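Local coordinates for RNA polymerase ECF-subfamily sigma factor (Streptomyces venezuelae, PDB 6DXO), which probably directs RNA polymerase to promoters needed for aerial mycelium formation as an ECF sigma factor, and is captured here in its complex with an anti-sigma factor, at residues Y19-I30 with A40-F48. Residues are numbered along the deposited sequence; the frame is centred on the assembly and turned at random.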
loop_
_atom_site.group_PDB
_atom_site.type_symbol
_atom_site.label_atom_id
_atom_site.label_comp_id
_atom_site.label_asym_id
_atom_site.label_seq_id
_atom_site.Cartn_x
_atom_site.Cartn_y
_atom_site.Cartn_z
ATOM N N TYR A 19 -2.914 5.673 1.626
ATOM C CA TYR A 19 -2.080 4.535 1.242
ATOM C C TYR A 19 -1.109 4.133 2.349
ATOM O O TYR A 19 -1.016 2.960 2.712
ATOM C CB TYR A 19 -1.347 4.805 -0.071
ATOM C CG TYR A 19 -0.439 3.656 -0.471
ATOM C CD1 TYR A 19 -0.940 2.569 -1.178
ATOM C CD2 TYR A 19 0.900 3.652 -0.110
ATOM C CE1 TYR A 19 -0.118 1.494 -1.534
ATOM C CE2 TYR A 19 1.735 2.588 -0.461
ATOM C CZ TYR A 19 1.221 1.522 -1.178
ATOM O OH TYR A 19 2.042 0.472 -1.516
ATOM N N ASP A 20 -0.382 5.101 2.907
ATOM C CA ASP A 20 0.472 4.800 4.050
ATOM C C ASP A 20 -0.248 4.056 5.178
ATOM O O ASP A 20 0.266 3.083 5.729
ATOM C CB ASP A 20 1.066 6.084 4.633
ATOM C CG ASP A 20 1.919 6.837 3.654
ATOM O OD1 ASP A 20 2.422 6.248 2.671
ATOM O OD2 ASP A 20 2.105 8.059 3.894
ATOM N N GLN A 21 -1.454 4.498 5.513
ATOM C CA GLN A 21 -2.171 3.983 6.665
ATOM C C GLN A 21 -2.740 2.569 6.418
ATOM O O GLN A 21 -2.748 1.727 7.315
ATOM C CB GLN A 21 -3.329 4.940 6.997
ATOM C CG GLN A 21 -4.289 4.485 8.086
ATOM C CD GLN A 21 -5.295 5.576 8.454
ATOM O OE1 GLN A 21 -5.202 6.711 7.983
ATOM N NE2 GLN A 21 -6.263 5.230 9.300
ATOM N N TYR A 22 -3.193 2.326 5.198
ATOM C CA TYR A 22 -3.991 1.125 4.912
ATOM C C TYR A 22 -3.324 0.093 4.007
ATOM O O TYR A 22 -3.846 -1.026 3.861
ATOM C CB TYR A 22 -5.327 1.519 4.272
ATOM C CG TYR A 22 -6.272 2.198 5.207
ATOM C CD1 TYR A 22 -6.469 3.571 5.136
ATOM C CD2 TYR A 22 -6.989 1.472 6.157
ATOM C CE1 TYR A 22 -7.372 4.219 5.992
ATOM C CE2 TYR A 22 -7.909 2.123 7.022
ATOM C CZ TYR A 22 -8.077 3.491 6.931
ATOM O OH TYR A 22 -8.971 4.144 7.766
ATOM N N SER A 23 -2.206 0.439 3.375
ATOM C CA SER A 23 -1.676 -0.462 2.341
ATOM C C SER A 23 -1.292 -1.833 2.868
ATOM O O SER A 23 -1.569 -2.844 2.208
ATOM C CB SER A 23 -0.511 0.163 1.561
ATOM O OG SER A 23 0.552 0.465 2.432
ATOM N N ASP A 24 -0.685 -1.895 4.055
ATOM C CA ASP A 24 -0.211 -3.193 4.565
ATOM C C ASP A 24 -1.388 -4.103 4.914
ATOM O O ASP A 24 -1.339 -5.320 4.724
ATOM C CB ASP A 24 0.689 -3.020 5.789
ATOM C CG ASP A 24 2.080 -2.492 5.434
ATOM O OD1 ASP A 24 2.585 -2.776 4.323
ATOM O OD2 ASP A 24 2.682 -1.811 6.286
ATOM N N THR A 25 -2.460 -3.511 5.429
ATOM C CA THR A 25 -3.648 -4.301 5.747
ATOM C C THR A 25 -4.298 -4.870 4.492
ATOM O O THR A 25 -4.708 -6.038 4.491
ATOM C CB THR A 25 -4.684 -3.479 6.561
ATOM O OG1 THR A 25 -4.064 -2.967 7.757
ATOM C CG2 THR A 25 -5.843 -4.364 6.953
ATOM N N VAL A 26 -4.420 -4.056 3.439
ATOM C CA VAL A 26 -4.978 -4.524 2.167
ATOM C C VAL A 26 -4.093 -5.642 1.633
ATOM O O VAL A 26 -4.567 -6.711 1.240
ATOM C CB VAL A 26 -5.120 -3.387 1.128
ATOM C CG1 VAL A 26 -5.357 -3.927 -0.281
ATOM C CG2 VAL A 26 -6.267 -2.433 1.529
ATOM N N TYR A 27 -2.792 -5.396 1.657
ATOM C CA TYR A 27 -1.837 -6.384 1.128
ATOM C C TYR A 27 -1.964 -7.712 1.855
ATOM O O TYR A 27 -1.988 -8.781 1.225
ATOM C CB TYR A 27 -0.438 -5.814 1.265
ATOM C CG TYR A 27 0.685 -6.741 0.873
ATOM C CD1 TYR A 27 0.955 -7.012 -0.458
ATOM C CD2 TYR A 27 1.495 -7.301 1.844
ATOM C CE1 TYR A 27 2.048 -7.867 -0.819
ATOM C CE2 TYR A 27 2.571 -8.124 1.509
ATOM C CZ TYR A 27 2.830 -8.403 0.186
ATOM O OH TYR A 27 3.894 -9.222 -0.117
ATOM N N ARG A 28 -2.048 -7.657 3.175
ATOM C CA ARG A 28 -2.162 -8.873 3.980
ATOM C C ARG A 28 -3.465 -9.614 3.745
ATOM O O ARG A 28 -3.474 -10.834 3.723
ATOM C CB ARG A 28 -1.949 -8.586 5.463
ATOM C CG ARG A 28 -0.506 -8.174 5.777
ATOM C CD ARG A 28 -0.269 -8.197 7.265
ATOM N NE ARG A 28 -0.728 -6.979 7.915
ATOM C CZ ARG A 28 0.065 -5.947 8.189
ATOM N NH1 ARG A 28 1.348 -5.997 7.866
ATOM N NH2 ARG A 28 -0.423 -4.870 8.785
ATOM N N TYR A 29 -4.559 -8.883 3.531
ATOM C CA TYR A 29 -5.808 -9.558 3.189
ATOM C C TYR A 29 -5.663 -10.334 1.866
ATOM O O TYR A 29 -6.081 -11.506 1.743
ATOM C CB TYR A 29 -6.953 -8.544 3.118
ATOM C CG TYR A 29 -8.212 -9.155 2.521
ATOM C CD1 TYR A 29 -9.051 -9.959 3.294
ATOM C CD2 TYR A 29 -8.526 -8.969 1.175
ATOM C CE1 TYR A 29 -10.216 -10.531 2.742
ATOM C CE2 TYR A 29 -9.679 -9.545 0.621
ATOM C CZ TYR A 29 -10.499 -10.329 1.406
ATOM O OH TYR A 29 -11.622 -10.914 0.846
ATOM N N ILE A 30 -5.040 -9.687 0.889
ATOM C CA ILE A 30 -4.874 -10.244 -0.450
ATOM C C ILE A 30 -3.838 -11.387 -0.476
ATOM O O ILE A 30 -4.033 -12.393 -1.161
ATOM C CB ILE A 30 -4.482 -9.134 -1.467
ATOM C CG1 ILE A 30 -5.623 -8.111 -1.626
ATOM C CG2 ILE A 30 -4.134 -9.705 -2.830
ATOM C CD1 ILE A 30 -5.294 -6.971 -2.602
ATOM N N ALA A 40 -0.197 -10.242 -5.472
ATOM C CA ALA A 40 -0.704 -9.563 -4.274
ATOM C C ALA A 40 -0.360 -8.062 -4.308
ATOM O O ALA A 40 -1.184 -7.209 -3.961
ATOM C CB ALA A 40 -0.175 -10.218 -3.012
ATOM N N GLU A 41 0.846 -7.744 -4.763
ATOM C CA GLU A 41 1.264 -6.345 -4.884
ATOM C C GLU A 41 0.418 -5.626 -5.925
ATOM O O GLU A 41 -0.047 -4.505 -5.690
ATOM C CB GLU A 41 2.754 -6.242 -5.256
ATOM C CG GLU A 41 3.714 -6.765 -4.182
ATOM C CD GLU A 41 5.131 -7.004 -4.704
ATOM O OE1 GLU A 41 5.360 -6.859 -5.919
ATOM O OE2 GLU A 41 6.014 -7.332 -3.887
ATOM N N ASP A 42 0.218 -6.265 -7.078
ATOM C CA ASP A 42 -0.551 -5.665 -8.169
ATOM C C ASP A 42 -2.010 -5.399 -7.791
ATOM O O ASP A 42 -2.553 -4.330 -8.090
ATOM C CB ASP A 42 -0.493 -6.528 -9.434
ATOM C CG ASP A 42 0.862 -6.468 -10.125
ATOM O OD1 ASP A 42 1.688 -5.601 -9.758
ATOM O OD2 ASP A 42 1.092 -7.284 -11.047
ATOM N N LEU A 43 -2.645 -6.368 -7.141
ATOM C CA LEU A 43 -4.022 -6.182 -6.704
ATOM C C LEU A 43 -4.129 -5.161 -5.556
ATOM O O LEU A 43 -5.173 -4.556 -5.342
ATOM C CB LEU A 43 -4.679 -7.526 -6.336
ATOM C CG LEU A 43 -4.893 -8.532 -7.477
ATOM C CD1 LEU A 43 -5.577 -9.792 -6.947
ATOM C CD2 LEU A 43 -5.689 -7.936 -8.616
ATOM N N THR A 44 -3.044 -4.956 -4.819
ATOM C CA THR A 44 -3.072 -3.952 -3.755
ATOM C C THR A 44 -3.135 -2.594 -4.422
ATOM O O THR A 44 -3.956 -1.735 -4.065
ATOM C CB THR A 44 -1.819 -4.071 -2.836
ATOM O OG1 THR A 44 -1.849 -5.335 -2.165
ATOM C CG2 THR A 44 -1.823 -2.967 -1.780
ATOM N N SER A 45 -2.283 -2.411 -5.421
ATOM C CA SER A 45 -2.277 -1.186 -6.215
ATOM C C SER A 45 -3.635 -0.967 -6.858
ATOM O O SER A 45 -4.208 0.112 -6.755
ATOM C CB SER A 45 -1.196 -1.270 -7.294
ATOM O OG SER A 45 -1.317 -0.208 -8.219
ATOM N N GLU A 46 -4.159 -1.995 -7.522
ATOM C CA GLU A 46 -5.486 -1.869 -8.140
ATOM C C GLU A 46 -6.621 -1.523 -7.158
ATOM O O GLU A 46 -7.543 -0.772 -7.510
ATOM C CB GLU A 46 -5.836 -3.128 -8.930
ATOM C CG GLU A 46 -7.091 -2.977 -9.786
ATOM C CD GLU A 46 -6.949 -1.883 -10.844
ATOM O OE1 GLU A 46 -5.816 -1.662 -11.329
ATOM O OE2 GLU A 46 -7.968 -1.242 -11.189
ATOM N N THR A 47 -6.559 -2.061 -5.943
ATOM C CA THR A 47 -7.558 -1.768 -4.921
ATOM C C THR A 47 -7.585 -0.274 -4.620
ATOM O O THR A 47 -8.634 0.359 -4.632
ATOM C CB THR A 47 -7.299 -2.552 -3.621
ATOM O OG1 THR A 47 -7.480 -3.959 -3.858
ATOM C CG2 THR A 47 -8.231 -2.105 -2.517
ATOM N N PHE A 48 -6.416 0.292 -4.351
ATOM C CA PHE A 48 -6.364 1.726 -4.093
ATOM C C PHE A 48 -6.766 2.578 -5.299
ATOM O O PHE A 48 -7.432 3.621 -5.146
ATOM C CB PHE A 48 -4.983 2.126 -3.564
ATOM C CG PHE A 48 -4.775 1.764 -2.133
ATOM C CD1 PHE A 48 -4.225 0.526 -1.781
ATOM C CD2 PHE A 48 -5.150 2.640 -1.127
ATOM C CE1 PHE A 48 -4.050 0.188 -0.441
ATOM C CE2 PHE A 48 -4.965 2.315 0.212
ATOM C CZ PHE A 48 -4.416 1.085 0.563
HETATM O O HOH W 1 5.929 -7.159 -1.264
#
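Tyr19 opens the contact by pushing its ring edge against the face of Phe48 in a T-shaped stack, with centroids 5.1 Å apart and planes at 66°; Tyr19 CD1 stands over the middle of the phenylalanine ring. The tyrosine hydroxyl instead bonds Gln66 of the second chain of the RsbN-BldN complex. The edge of the Phe48 ring meets Tyr22 C, 3.7 Å from CZ, while Ser23 CA lies 3.6 Å from the same Phe48 CZ. One turn on, Val26 splits its branches: CG2 slides past Phe48, while CG1 meets the methyls of Thr44 and Thr47, the latter tip to tip. Thr44 is itself a knob among Ser23, Val26, Tyr27 and Ile30. Its OG1 lies at the edge of the Tyr27 ring, 3.7 Å from CD1, but spends its hydrogen bond on Ala40 O (2.7 Å). Tyr27 lies alongside Glu41, pointing the same way; its chi1 of 175° swings the ring away from the backbone N, and CE1 touches Ala40 CB and Glu41 CG. A water links Tyr27 OH to Glu41 OE2. At the end of the segment, Ile30 is a knob among Ala40, Leu43, Thr44 and Thr47: CG2 rests on Ala40 CA (3.7 Å) and CD1 on Leu43 CB. There Thr47 OG1 bonds Leu43 O, which Thr47 N grips from the opposite face. Helices 12-31 and 37-53 thus pair within sigma region 2, whose probable polymerase core-binding motif, Asp42 to Ser45, puts Leu43 and Thr44 into this interface. Since both threonine hydroxyls donate to carbonyls of their own helix, what remains between the helices is chiefly apolar and aromatic packing, with the water bridge as a polar link beside it.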